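Local coordinates for protein CG4930 (Drosophila melanogaster, PDB 3ISM) that inhibits the nuclease EndoG by binding it in a complex, at residues E156-A161 / A165-S170; K247-A252 / Q278-D283; D269-A274 / R313-K318; N298-V303 / F340-K345. The protein carries 1 engineered substitution. One frame throughout, in Å; residues are numbered along the deposited sequence. Where two conformers were deposited one is given.

Contact 1. Residues E156-A161 / A165-S170; sequences EFYAHA and APFAAS
Phe167, whose ring meets that of Tyr158, has its carbonyl O taken by Ser170 OG in a short hydrogen bond of 2.6 Å; the same hydroxyl also bonds to Arg142. Across the contact itself there is no polar bond, and Tyr158 does the work with carbon. Tyr158 CB lies 3.5 Å from Ala165 N, and Tyr158 CD1 is 3.7 Å from Ala165 CB. Farther out, Tyr158 CE1 comes to 3.8 Å from Phe167 CE1, the two rings standing perpendicular (90°) in an oblique pair. Phe167 gets there by tucking CG between its own backbone N and carbonyl carbon (chi1 58°), which folds the ring back under the type I turn from Ala165 to Ala168. In that fold the Ala165 methyl sits over the centre of the Phe167 ring, 3.5 Å above its plane, wedged between the two aromatics. The phenol oxygen reaches beyond them to Gly137 N. Cutting Tyr158 back to an alanine would probably leave that backbone N without its mate and open a gap beside Ala165 and Phe167. Tyr158 also touches Val132 of helix 124-132, Phe157 next to it faces helix 104-120, and Phe167 meets Trp140, so the loop leading into helix 168-173 packs against helices 104-120 and 124-132.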
loop_
_atom_site.group_PDB
_atom_site.type_symbol
_atom_site.label_atom_id
_atom_site.label_comp_id
_atom_site.label_asym_id
_atom_site.label_seq_id
_atom_site.Cartn_x
_atom_site.Cartn_y
_atom_site.Cartn_z
ATOM N N GLU C 156 -6.359 7.595 42.818
ATOM C CA GLU C 156 -6.627 8.422 43.990
ATOM C C GLU C 156 -8.010 9.072 43.936
ATOM O O GLU C 156 -8.629 9.358 44.964
ATOM C CB GLU C 156 -5.533 9.502 44.085
ATOM C CG GLU C 156 -4.079 8.964 44.122
ATOM C CD GLU C 156 -3.529 8.459 42.767
ATOM O OE1 GLU C 156 -4.177 8.629 41.708
ATOM O OE2 GLU C 156 -2.427 7.878 42.768
ATOM N N PHE C 157 -8.463 9.337 42.709
ATOM C CA PHE C 157 -9.782 9.919 42.480
ATOM C C PHE C 157 -10.854 9.087 43.194
ATOM O O PHE C 157 -11.787 9.626 43.787
ATOM C CB PHE C 157 -10.098 9.985 40.978
ATOM C CG PHE C 157 -11.544 10.355 40.662
ATOM C CD1 PHE C 157 -11.927 11.685 40.541
ATOM C CD2 PHE C 157 -12.506 9.370 40.472
ATOM C CE1 PHE C 157 -13.250 12.024 40.259
ATOM C CE2 PHE C 157 -13.829 9.705 40.206
ATOM C CZ PHE C 157 -14.197 11.031 40.091
ATOM N N TYR C 158 -10.686 7.768 43.129
ATOM C CA TYR C 158 -11.707 6.819 43.534
ATOM C C TYR C 158 -11.626 6.433 45.018
ATOM O O TYR C 158 -12.541 5.804 45.540
ATOM C CB TYR C 158 -11.578 5.556 42.673
ATOM C CG TYR C 158 -11.934 5.735 41.201
ATOM C CD1 TYR C 158 -10.947 5.940 40.240
ATOM C CD2 TYR C 158 -13.257 5.662 40.774
ATOM C CE1 TYR C 158 -11.276 6.095 38.880
ATOM C CE2 TYR C 158 -13.596 5.805 39.438
ATOM C CZ TYR C 158 -12.608 6.019 38.493
ATOM O OH TYR C 158 -12.975 6.164 37.174
ATOM N N ALA C 159 -10.527 6.799 45.681
ATOM C CA ALA C 159 -10.274 6.390 47.065
ATOM C C ALA C 159 -10.987 7.277 48.065
ATOM O O ALA C 159 -10.345 7.962 48.859
ATOM C CB ALA C 159 -8.777 6.371 47.364
ATOM N N HIS C 160 -12.314 7.249 48.032
ATOM C CA HIS C 160 -13.132 8.059 48.917
ATOM C C HIS C 160 -14.371 7.277 49.301
ATOM O O HIS C 160 -14.900 6.514 48.479
ATOM C CB HIS C 160 -13.518 9.380 48.234
ATOM C CG HIS C 160 -12.366 10.323 48.071
ATOM N ND1 HIS C 160 -11.569 10.332 46.946
ATOM C CD2 HIS C 160 -11.835 11.239 48.916
ATOM C CE1 HIS C 160 -10.611 11.233 47.093
ATOM N NE2 HIS C 160 -10.753 11.802 48.277
ATOM N N ALA C 161 -14.813 7.471 50.546
ATOM C CA ALA C 161 -16.036 6.854 51.085
ATOM C C ALA C 161 -15.982 5.320 51.120
ATOM O O ALA C 161 -16.958 4.639 50.811
ATOM C CB ALA C 161 -17.282 7.353 50.327
ATOM N N ALA C 165 -10.572 2.217 43.231
ATOM C CA ALA C 165 -10.725 2.071 41.790
ATOM C C ALA C 165 -10.952 0.593 41.449
ATOM O O ALA C 165 -10.251 -0.267 41.983
ATOM C CB ALA C 165 -9.485 2.597 41.089
ATOM N N PRO C 166 -11.953 0.288 40.594
ATOM C CA PRO C 166 -12.194 -1.106 40.180
ATOM C C PRO C 166 -10.977 -1.720 39.489
ATOM O O PRO C 166 -10.795 -2.937 39.540
ATOM C CB PRO C 166 -13.340 -0.989 39.176
ATOM C CG PRO C 166 -13.990 0.292 39.501
ATOM C CD PRO C 166 -12.913 1.209 39.965
ATOM N N PHE C 167 -10.149 -0.871 38.876
ATOM C CA PHE C 167 -8.911 -1.314 38.250
ATOM C C PHE C 167 -7.692 -1.365 39.180
ATOM O O PHE C 167 -6.579 -1.678 38.729
ATOM C CB PHE C 167 -8.587 -0.431 37.052
ATOM C CG PHE C 167 -8.446 1.029 37.383
ATOM C CD1 PHE C 167 -9.451 1.919 37.062
ATOM C CD2 PHE C 167 -7.297 1.518 37.991
ATOM C CE1 PHE C 167 -9.321 3.269 37.356
ATOM C CE2 PHE C 167 -7.163 2.868 38.287
ATOM C CZ PHE C 167 -8.173 3.745 37.960
ATOM N N ALA C 168 -7.878 -1.046 40.459
ATOM C CA ALA C 168 -6.743 -0.984 41.393
ATOM C C ALA C 168 -5.949 -2.289 41.444
ATOM O O ALA C 168 -4.717 -2.266 41.367
ATOM C CB ALA C 168 -7.189 -0.569 42.785
ATOM N N ALA C 169 -6.657 -3.414 41.560
ATOM C CA ALA C 169 -6.011 -4.733 41.636
ATOM C C ALA C 169 -5.189 -5.045 40.391
ATOM O O ALA C 169 -4.095 -5.598 40.503
ATOM C CB ALA C 169 -7.037 -5.829 41.889
ATOM N N SER C 170 -5.717 -4.667 39.220
ATOM C CA SER C 170 -5.028 -4.849 37.934
ATOM C C SER C 170 -3.697 -4.105 37.858
ATOM O O SER C 170 -2.728 -4.641 37.326
ATOM C CB SER C 170 -5.920 -4.450 36.744
ATOM O OG SER C 170 -5.978 -3.034 36.545
#

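Contact 2. Residues K247-A252 / Q278-D283; sequences KIAAAA and QEYKGD
Tyr280 reaches from helix 267-287 across to two alanines, Ala249 and Ala252, on helix 238-261. Tyr280 CB lies 4.1 Å from Ala252 CB. The next atom, Tyr280 CG, is 4.0 Å from that same Ala252 CB, which rests over a face of the ring. With CG anti to the backbone N (chi1 165°), the ring is carried up the neighbouring helix, one turn back along it, to Ala249. There Tyr280 CE1 makes the tightest approach of the contact, 3.6 Å from Ala249 CB. Tyr280 CZ looks at the Ala249 carbonyl, whose O stands 4.0 Å above the ring plane and offset toward the rim. At the tip, Tyr280 OH lies 4.0 Å from Ala249 CB. It also hydrogen-bonds to Arg253 NH1, so the phenol end is satisfied by the residue just after Ala252. No hydrogen bond joins the two segments; small methyls on one helix simply let a large flat ring lie close. Asp283 packs on Arg93 of the neighbouring CG8862 chain. Around this hairpin of successive helices, Tyr222 of helix 220-229 touches both Ile248 and Ala252 and bonds Asp283, while Tyr292 of helix 290-305 meets the Tyr280 ring.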
loop_
_atom_site.group_PDB
_atom_site.type_symbol
_atom_site.label_atom_id
_atom_site.label_comp_id
_atom_site.label_asym_id
_atom_site.label_seq_id
_atom_site.Cartn_x
_atom_site.Cartn_y
_atom_site.Cartn_z
ATOM N N LYS C 247 19.369 -25.199 -22.915
ATOM C CA LYS C 247 19.990 -26.522 -22.857
ATOM C C LYS C 247 18.959 -27.643 -22.764
ATOM O O LYS C 247 19.145 -28.711 -23.345
ATOM C CB LYS C 247 20.993 -26.611 -21.697
ATOM C CG LYS C 247 22.380 -26.054 -22.017
ATOM C CD LYS C 247 23.400 -26.450 -20.945
ATOM C CE LYS C 247 24.837 -26.080 -21.333
ATOM N NZ LYS C 247 25.110 -24.615 -21.246
ATOM N N ILE C 248 17.876 -27.385 -22.043
ATOM C CA ILE C 248 16.795 -28.349 -21.894
ATOM C C ILE C 248 15.830 -28.239 -23.086
ATOM O O ILE C 248 15.172 -29.215 -23.462
ATOM C CB ILE C 248 16.071 -28.161 -20.534
ATOM C CG1 ILE C 248 17.101 -28.177 -19.392
ATOM C CG2 ILE C 248 15.007 -29.223 -20.315
ATOM C CD1 ILE C 248 16.526 -28.383 -18.004
ATOM N N ALA C 249 15.772 -27.052 -23.690
ATOM C CA ALA C 249 14.997 -26.835 -24.908
ATOM C C ALA C 249 15.614 -27.581 -26.093
ATOM O O ALA C 249 14.929 -28.349 -26.773
ATOM C CB ALA C 249 14.881 -25.344 -25.218
ATOM N N ALA C 250 16.905 -27.353 -26.331
ATOM C CA ALA C 250 17.645 -28.057 -27.382
ATOM C C ALA C 250 17.602 -29.578 -27.199
ATOM O O ALA C 250 17.513 -30.326 -28.181
ATOM C CB ALA C 250 19.092 -27.563 -27.446
ATOM N N ALA C 251 17.652 -30.017 -25.938
ATOM C CA ALA C 251 17.621 -31.438 -25.596
ATOM C C ALA C 251 16.248 -32.057 -25.817
ATOM O O ALA C 251 16.137 -33.262 -26.035
ATOM C CB ALA C 251 18.074 -31.660 -24.161
ATOM N N ALA C 252 15.203 -31.239 -25.750
ATOM C CA ALA C 252 13.867 -31.719 -26.048
ATOM C C ALA C 252 13.707 -31.851 -27.564
ATOM O O ALA C 252 13.189 -32.854 -28.055
ATOM C CB ALA C 252 12.825 -30.784 -25.468
ATOM N N GLN C 278 4.284 -31.332 -26.536
ATOM C CA GLN C 278 3.228 -30.557 -25.887
ATOM C C GLN C 278 3.739 -29.848 -24.628
ATOM O O GLN C 278 3.396 -28.685 -24.382
ATOM C CB GLN C 278 2.012 -31.433 -25.568
ATOM C CG GLN C 278 0.757 -30.632 -25.205
ATOM C CD GLN C 278 -0.474 -31.495 -25.001
ATOM O OE1 GLN C 278 -0.378 -32.669 -24.638
ATOM N NE2 GLN C 278 -1.647 -30.908 -25.226
ATOM N N GLU C 279 4.570 -30.543 -23.851
ATOM C CA GLU C 279 5.114 -29.935 -22.648
ATOM C C GLU C 279 6.270 -28.975 -22.929
ATOM O O GLU C 279 6.377 -27.927 -22.281
ATOM C CB GLU C 279 5.455 -30.983 -21.584
ATOM C CG GLU C 279 4.220 -31.699 -21.003
ATOM C CD GLU C 279 2.968 -30.826 -20.950
ATOM O OE1 GLU C 279 3.021 -29.709 -20.380
ATOM O OE2 GLU C 279 1.922 -31.269 -21.473
ATOM N N TYR C 280 7.106 -29.300 -23.912
ATOM C CA TYR C 280 8.142 -28.372 -24.339
ATOM C C TYR C 280 7.506 -27.083 -24.883
ATOM O O TYR C 280 7.966 -25.989 -24.554
ATOM C CB TYR C 280 9.101 -29.015 -25.343
ATOM C CG TYR C 280 9.959 -28.024 -26.092
ATOM C CD1 TYR C 280 10.753 -27.092 -25.417
ATOM C CD2 TYR C 280 9.984 -28.019 -27.477
ATOM C CE1 TYR C 280 11.521 -26.172 -26.114
ATOM C CE2 TYR C 280 10.762 -27.115 -28.178
ATOM C CZ TYR C 280 11.524 -26.197 -27.495
ATOM O OH TYR C 280 12.287 -25.303 -28.207
ATOM N N LYS C 281 6.433 -27.204 -25.666
ATOM C CA LYS C 281 5.706 -26.015 -26.137
ATOM C C LYS C 281 5.184 -25.160 -24.971
ATOM O O LYS C 281 5.375 -23.938 -24.958
ATOM C CB LYS C 281 4.564 -26.360 -27.121
ATOM C CG LYS C 281 3.813 -25.109 -27.606
ATOM C CD LYS C 281 2.666 -25.381 -28.559
ATOM C CE LYS C 281 1.820 -24.122 -28.719
ATOM N NZ LYS C 281 0.896 -24.196 -29.893
ATOM N N GLY C 282 4.550 -25.806 -23.992
ATOM C CA GLY C 282 4.033 -25.106 -22.819
ATOM C C GLY C 282 5.083 -24.282 -22.096
ATOM O O GLY C 282 4.847 -23.113 -21.762
ATOM N N ASP C 283 6.248 -24.886 -21.857
ATOM C CA ASP C 283 7.361 -24.188 -21.203
ATOM C C ASP C 283 7.935 -23.082 -22.079
ATOM O O ASP C 283 8.293 -22.017 -21.568
ATOM C CB ASP C 283 8.467 -25.167 -20.801
ATOM C CG ASP C 283 8.160 -25.891 -19.506
ATOM O OD1 ASP C 283 7.678 -25.233 -18.552
ATOM O OD2 ASP C 283 8.410 -27.113 -19.442
#

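Contact 3. Residues D269-A274 / R313-K318; sequences DQNKAA and RDKMVK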
loop_
_atom_site.group_PDB
_atom_site.type_symbol
_atom_site.label_atom_id
_atom_site.label_comp_id
_atom_site.label_asym_id
_atom_site.label_seq_id
_atom_site.Cartn_x
_atom_site.Cartn_y
_atom_site.Cartn_z
ATOM N N ASP C 269 6.404 -44.518 -30.391
ATOM C CA ASP C 269 7.365 -43.415 -30.492
ATOM C C ASP C 269 6.756 -42.117 -31.036
ATOM O O ASP C 269 7.286 -41.029 -30.793
ATOM C CB ASP C 269 8.588 -43.832 -31.313
ATOM C CG ASP C 269 9.502 -44.782 -30.556
ATOM O OD1 ASP C 269 8.997 -45.743 -29.935
ATOM O OD2 ASP C 269 10.732 -44.566 -30.584
ATOM N N GLN C 270 5.651 -42.244 -31.774
ATOM C CA GLN C 270 4.858 -41.088 -32.206
ATOM C C GLN C 270 4.091 -40.488 -31.023
ATOM O O GLN C 270 3.879 -39.273 -30.965
ATOM C CB GLN C 270 3.892 -41.465 -33.339
ATOM C CG GLN C 270 4.545 -41.576 -34.724
ATOM C CD GLN C 270 3.527 -41.846 -35.848
ATOM O OE1 GLN C 270 2.363 -41.411 -35.793
ATOM N NE2 GLN C 270 3.977 -42.561 -36.877
ATOM N N ASN C 271 3.677 -41.349 -30.091
ATOM C CA ASN C 271 3.050 -40.918 -28.840
ATOM C C ASN C 271 4.031 -40.220 -27.898
ATOM O O ASN C 271 3.681 -39.225 -27.267
ATOM C CB ASN C 271 2.393 -42.100 -28.123
ATOM C CG ASN C 271 1.103 -42.541 -28.784
ATOM O OD1 ASN C 271 0.406 -41.740 -29.406
ATOM N ND2 ASN C 271 0.774 -43.823 -28.646
ATOM N N LYS C 272 5.256 -40.746 -27.824
ATOM C CA LYS C 272 6.315 -40.193 -26.972
ATOM C C LYS C 272 6.855 -38.864 -27.487
ATOM O O LYS C 272 7.328 -38.033 -26.705
ATOM C CB LYS C 272 7.471 -41.189 -26.823
ATOM C CG LYS C 272 7.157 -42.392 -25.940
ATOM C CD LYS C 272 8.306 -43.388 -25.929
ATOM C CE LYS C 272 7.938 -44.644 -25.154
ATOM N NZ LYS C 272 8.949 -45.726 -25.320
ATOM N N ALA C 273 6.795 -38.672 -28.804
ATOM C CA ALA C 273 7.229 -37.420 -29.420
ATOM C C ALA C 273 6.192 -36.330 -29.176
ATOM O O ALA C 273 6.540 -35.205 -28.805
ATOM C CB ALA C 273 7.474 -37.610 -30.913
ATOM N N ALA C 274 4.922 -36.681 -29.373
ATOM C CA ALA C 274 3.797 -35.781 -29.117
ATOM C C ALA C 274 3.671 -35.419 -27.631
ATOM O O ALA C 274 3.258 -34.306 -27.288
ATOM C CB ALA C 274 2.512 -36.403 -29.613
ATOM N N ARG C 313 -1.701 -34.971 -38.511
ATOM C CA ARG C 313 -3.126 -34.755 -38.250
ATOM C C ARG C 313 -3.553 -34.922 -36.787
ATOM O O ARG C 313 -4.234 -34.054 -36.252
ATOM C CB ARG C 313 -3.979 -35.661 -39.141
ATOM C CG ARG C 313 -3.797 -35.431 -40.633
ATOM C CD ARG C 313 -4.911 -36.094 -41.410
ATOM N NE ARG C 313 -5.078 -37.497 -41.040
ATOM C CZ ARG C 313 -4.456 -38.518 -41.627
ATOM N NH1 ARG C 313 -3.602 -38.313 -42.625
ATOM N NH2 ARG C 313 -4.687 -39.754 -41.209
ATOM N N ASP C 314 -3.147 -36.023 -36.155
ATOM C CA ASP C 314 -3.624 -36.393 -34.814
ATOM C C ASP C 314 -2.810 -35.767 -33.691
ATOM O O ASP C 314 -3.270 -35.685 -32.545
ATOM C CB ASP C 314 -3.621 -37.913 -34.628
ATOM C CG ASP C 314 -4.358 -38.648 -35.734
ATOM O OD1 ASP C 314 -5.203 -38.027 -36.414
ATOM O OD2 ASP C 314 -4.084 -39.852 -35.921
ATOM N N LYS C 315 -1.595 -35.341 -34.011
ATOM C CA LYS C 315 -0.732 -34.743 -33.000
ATOM C C LYS C 315 -0.510 -33.249 -33.234
ATOM O O LYS C 315 -0.965 -32.431 -32.440
ATOM C CB LYS C 315 0.602 -35.505 -32.880
ATOM C CG LYS C 315 0.449 -37.032 -32.747
ATOM C CD LYS C 315 -0.381 -37.421 -31.524
ATOM C CE LYS C 315 -0.550 -38.927 -31.424
ATOM N NZ LYS C 315 -1.193 -39.313 -30.129
ATOM N N MET C 316 0.165 -32.898 -34.325
ATOM C CA MET C 316 0.535 -31.500 -34.575
ATOM C C MET C 316 -0.652 -30.563 -34.843
ATOM O O MET C 316 -0.672 -29.410 -34.351
ATOM C CB MET C 316 1.543 -31.412 -35.710
ATOM C CG MET C 316 2.837 -32.147 -35.439
ATOM S SD MET C 316 4.168 -31.575 -36.501
ATOM C CE MET C 316 4.523 -29.985 -35.740
ATOM N N VAL C 317 -1.631 -31.064 -35.607
ATOM C CA VAL C 317 -2.868 -30.329 -35.877
ATOM C C VAL C 317 -3.849 -30.437 -34.701
ATOM O O VAL C 317 -4.209 -29.421 -34.101
ATOM C CB VAL C 317 -3.560 -30.805 -37.183
ATOM C CG1 VAL C 317 -4.946 -30.163 -37.340
ATOM C CG2 VAL C 317 -2.690 -30.498 -38.395
ATOM N N LYS C 318 -4.251 -31.668 -34.375
ATOM C CA LYS C 318 -5.295 -31.932 -33.380
ATOM C C LYS C 318 -4.988 -31.343 -32.006
ATOM O O LYS C 318 -5.861 -30.738 -31.380
ATOM C CB LYS C 318 -5.562 -33.438 -33.267
ATOM C CG LYS C 318 -6.620 -33.826 -32.231
ATOM C CD LYS C 318 -7.167 -35.237 -32.496
ATOM C CE LYS C 318 -6.219 -36.337 -32.015
ATOM N NZ LYS C 318 -6.601 -37.679 -32.552
#
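Lys315 bridges to helix 267-287 by laying its aliphatic chain on Ala274 and handing its ammonium to Asn271. The methyl of Ala274 is the floor: Lys315 CD lies 3.6 Å from Ala274 CB, with CB and CG of the lysine only slightly farther off. A bend at the second torsion (chi2 -59°), followed by an extended run, turns the chain obliquely back toward Asn271. Lys315 NZ therefore arrives a helical turn earlier, where it gives a hydrogen bond to Asn271 OD1 at 3.0 Å, meeting the amide oxygen almost head-on at a C=O...N angle of 162°. Asn271 is exposed, so the greasy half of the lysine is covered while its polar end works at the surface.

What sets this up is the backbone. Ala274 CA and Lys315 CA are 6.1 Å apart, the nearest pair across the segments, and the short helical axes approach to 10.4 Å while running nearly parallel, 12° apart. Lys315 sits inside a wider pi-type turn, closed by Lys318 N bonding to Arg313 O at 3.0 Å. Gln270 adds packing on Asp310 and Phe311 of helix 309-317. Helix 290-305 connects the two in sequence and receives Met316 on Ile296 and Val303, while Lys272 and Ala273 of helix 267-287 touch helix 238-261.

Contact 4. Residues N298-V303 / F340-K345; sequences NLRDEV and FEFYEK
Segment 298-303 of helix 290-305 faces the weakly bonded helical turn about 340-343; the two backbones stay well apart, Arg300 CA and Phe342 CA being the nearest pair at 8.6 Å, and the Arg300 side chain spans the interval. Arg300 CD makes an off-centre CH-pi contact with the Phe342 ring, 4.1 Å from its centroid. A bend at the third torsion (chi3 74°) turns the guanidinium back beside Asp301 and Phe342 O, its plane only 5° from that of the ring. Arg300 NH1 hydrogen-bonds to Phe342 O at 3.0 Å, with the oxygen close to the guanidinium plane and the N-H...O angle 159°. On another edge, Arg300 NE and NH2 both reach Asp301 OD1, each at 2.9 Å, a side-on salt bridge to a single oxygen that fixes how the group is turned. Lys345 crosses at a right angle, Lys345 CE lying 3.5 Å above one face of the Arg300 guanidinium; Lys345 NZ stays 4.8 Å from Arg300 NH1, and Asp301 probably eases the like charges. Replacing Arg300 with a leucine would probably leave Phe342 O and Asp301 without their mates and Lys345 with no flat group to lie on. Beyond Phe342, Glu344 centres an inverse gamma turn and Lys345 O bonds to Trp312 NE1. Arg115, Phe157 O, Ala159, His160 O and Trp127 repeat this pattern, which suggests a second copy of the same Ku C-terminal-like fold.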
loop_
_atom_site.group_PDB
_atom_site.type_symbol
_atom_site.label_atom_id
_atom_site.label_comp_id
_atom_site.label_asym_id
_atom_site.label_seq_id
_atom_site.Cartn_x
_atom_site.Cartn_y
_atom_site.Cartn_z
ATOM N N ASN C 298 10.220 -26.193 -39.238
ATOM C CA ASN C 298 11.186 -27.183 -39.733
ATOM C C ASN C 298 10.730 -28.615 -39.452
ATOM O O ASN C 298 10.844 -29.487 -40.317
ATOM C CB ASN C 298 12.574 -26.957 -39.118
ATOM C CG ASN C 298 13.164 -25.595 -39.462
ATOM O OD1 ASN C 298 13.657 -24.887 -38.584
ATOM N ND2 ASN C 298 13.125 -25.230 -40.741
ATOM N N LEU C 299 10.212 -28.847 -38.244
ATOM C CA LEU C 299 9.699 -30.160 -37.868
ATOM C C LEU C 299 8.495 -30.570 -38.716
ATOM O O LEU C 299 8.439 -31.710 -39.191
ATOM C CB LEU C 299 9.363 -30.231 -36.380
ATOM C CG LEU C 299 8.689 -31.515 -35.875
ATOM C CD1 LEU C 299 9.583 -32.724 -36.066
ATOM C CD2 LEU C 299 8.284 -31.390 -34.416
ATOM N N ARG C 300 7.553 -29.644 -38.907
ATOM C CA ARG C 300 6.380 -29.882 -39.760
ATOM C C ARG C 300 6.767 -30.293 -41.182
ATOM O O ARG C 300 6.224 -31.261 -41.721
ATOM C CB ARG C 300 5.484 -28.641 -39.826
ATOM C CG ARG C 300 4.404 -28.719 -40.922
ATOM C CD ARG C 300 3.882 -27.356 -41.310
ATOM N NE ARG C 300 4.851 -26.626 -42.115
ATOM C CZ ARG C 300 4.618 -25.455 -42.697
ATOM N NH1 ARG C 300 3.438 -24.860 -42.566
ATOM N NH2 ARG C 300 5.577 -24.877 -43.415
ATOM N N ASP C 301 7.705 -29.551 -41.770
ATOM C CA ASP C 301 8.197 -29.819 -43.129
ATOM C C ASP C 301 8.858 -31.195 -43.246
ATOM O O ASP C 301 8.750 -31.856 -44.280
ATOM C CB ASP C 301 9.176 -28.725 -43.579
ATOM C CG ASP C 301 8.502 -27.372 -43.783
ATOM O OD1 ASP C 301 7.268 -27.264 -43.569
ATOM O OD2 ASP C 301 9.210 -26.409 -44.154
ATOM N N GLU C 302 9.537 -31.615 -42.182
ATOM C CA GLU C 302 10.146 -32.942 -42.131
ATOM C C GLU C 302 9.110 -34.049 -41.876
ATOM O O GLU C 302 9.256 -35.166 -42.378
ATOM C CB GLU C 302 11.274 -32.980 -41.094
ATOM C CG GLU C 302 12.288 -34.116 -41.299
ATOM C CD GLU C 302 12.878 -34.158 -42.704
ATOM O OE1 GLU C 302 13.215 -33.086 -43.253
ATOM O OE2 GLU C 302 13.010 -35.274 -43.257
ATOM N N VAL C 303 8.074 -33.734 -41.096
ATOM C CA VAL C 303 6.948 -34.649 -40.876
ATOM C C VAL C 303 6.242 -34.936 -42.213
ATOM O O VAL C 303 5.906 -36.087 -42.523
ATOM C CB VAL C 303 5.946 -34.088 -39.815
ATOM C CG1 VAL C 303 4.577 -34.745 -39.932
ATOM C CG2 VAL C 303 6.498 -34.266 -38.408
ATOM N N PHE C 340 -2.800 -19.411 -38.483
ATOM C CA PHE C 340 -3.674 -20.296 -39.254
ATOM C C PHE C 340 -2.877 -21.029 -40.327
ATOM O O PHE C 340 -3.052 -22.231 -40.531
ATOM C CB PHE C 340 -4.813 -19.515 -39.927
ATOM C CG PHE C 340 -5.716 -18.783 -38.972
ATOM C CD1 PHE C 340 -6.576 -19.480 -38.128
ATOM C CD2 PHE C 340 -5.730 -17.390 -38.946
ATOM C CE1 PHE C 340 -7.423 -18.797 -37.244
ATOM C CE2 PHE C 340 -6.578 -16.692 -38.072
ATOM C CZ PHE C 340 -7.426 -17.398 -37.219
ATOM N N GLU C 341 -1.983 -20.281 -40.976
ATOM C CA GLU C 341 -1.237 -20.714 -42.164
ATOM C C GLU C 341 -0.338 -21.932 -41.927
ATOM O O GLU C 341 -0.149 -22.746 -42.836
ATOM C CB GLU C 341 -0.399 -19.553 -42.745
ATOM C CG GLU C 341 -1.011 -18.138 -42.616
ATOM C CD GLU C 341 -0.850 -17.526 -41.208
ATOM O OE1 GLU C 341 0.204 -17.734 -40.557
ATOM O OE2 GLU C 341 -1.785 -16.829 -40.752
ATOM N N PHE C 342 0.218 -22.041 -40.716
ATOM C CA PHE C 342 1.085 -23.169 -40.335
ATOM C C PHE C 342 0.393 -24.527 -40.499
ATOM O O PHE C 342 1.007 -25.494 -40.957
ATOM C CB PHE C 342 1.588 -23.014 -38.886
ATOM C CG PHE C 342 2.225 -24.267 -38.323
ATOM C CD1 PHE C 342 3.564 -24.538 -38.551
ATOM C CD2 PHE C 342 1.477 -25.174 -37.576
ATOM C CE1 PHE C 342 4.150 -25.685 -38.049
ATOM C CE2 PHE C 342 2.053 -26.324 -37.078
ATOM C CZ PHE C 342 3.401 -26.579 -37.314
ATOM N N TYR C 343 -0.879 -24.584 -40.114
ATOM C CA TYR C 343 -1.647 -25.822 -40.119
ATOM C C TYR C 343 -2.239 -26.135 -41.487
ATOM O O TYR C 343 -2.631 -27.274 -41.743
ATOM C CB TYR C 343 -2.781 -25.753 -39.092
ATOM C CG TYR C 343 -2.319 -25.557 -37.675
ATOM C CD1 TYR C 343 -2.210 -24.280 -37.132
ATOM C CD2 TYR C 343 -1.982 -26.648 -36.875
ATOM C CE1 TYR C 343 -1.786 -24.091 -35.839
ATOM C CE2 TYR C 343 -1.540 -26.466 -35.570
ATOM C CZ TYR C 343 -1.450 -25.182 -35.058
ATOM O OH TYR C 343 -1.032 -24.974 -33.761
ATOM N N GLU C 344 -2.310 -25.129 -42.355
ATOM C CA GLU C 344 -2.940 -25.278 -43.671
ATOM C C GLU C 344 -2.065 -26.043 -44.677
ATOM O O GLU C 344 -1.670 -25.509 -45.719
ATOM C CB GLU C 344 -3.388 -23.913 -44.219
ATOM C CG GLU C 344 -4.714 -23.416 -43.625
ATOM C CD GLU C 344 -4.911 -21.914 -43.756
ATOM O OE1 GLU C 344 -4.480 -21.338 -44.772
ATOM O OE2 GLU C 344 -5.500 -21.304 -42.834
ATOM N N LYS C 345 -1.771 -27.299 -44.337
ATOM C CA LYS C 345 -0.979 -28.210 -45.161
ATOM C C LYS C 345 -1.557 -29.626 -45.087
ATOM O O LYS C 345 -2.187 -29.991 -44.092
ATOM C CB LYS C 345 0.493 -28.211 -44.724
ATOM C CG LYS C 345 1.227 -26.923 -45.048
ATOM C CD LYS C 345 2.629 -27.177 -45.559
ATOM C CE LYS C 345 3.227 -25.911 -46.152
ATOM N NZ LYS C 345 2.335 -25.303 -47.186
#

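Contact 1 comes first along the chain and lies alone, its centre 77 to 91 Å from the other three and on the opposite side of the chain's centre. Contacts 2, 3 and 4 crowd together, their centres 13 to 19 Å apart. Contacts 2 and 3 share helix 267-287. In sequence contact 3 alternates with both contact 2 and contact 4, while contact 2 closes before contact 4 opens. Contacts 3 and 4 touch: Met316 packs on Val303, Phe342 and Tyr343, and Val317 on Tyr343. Together they tie helices 238-261, 267-287, 290-305 and 309-317 and the 340-345 segment into one bundle. The inhibitor is thus extended, with two separate helical bodies.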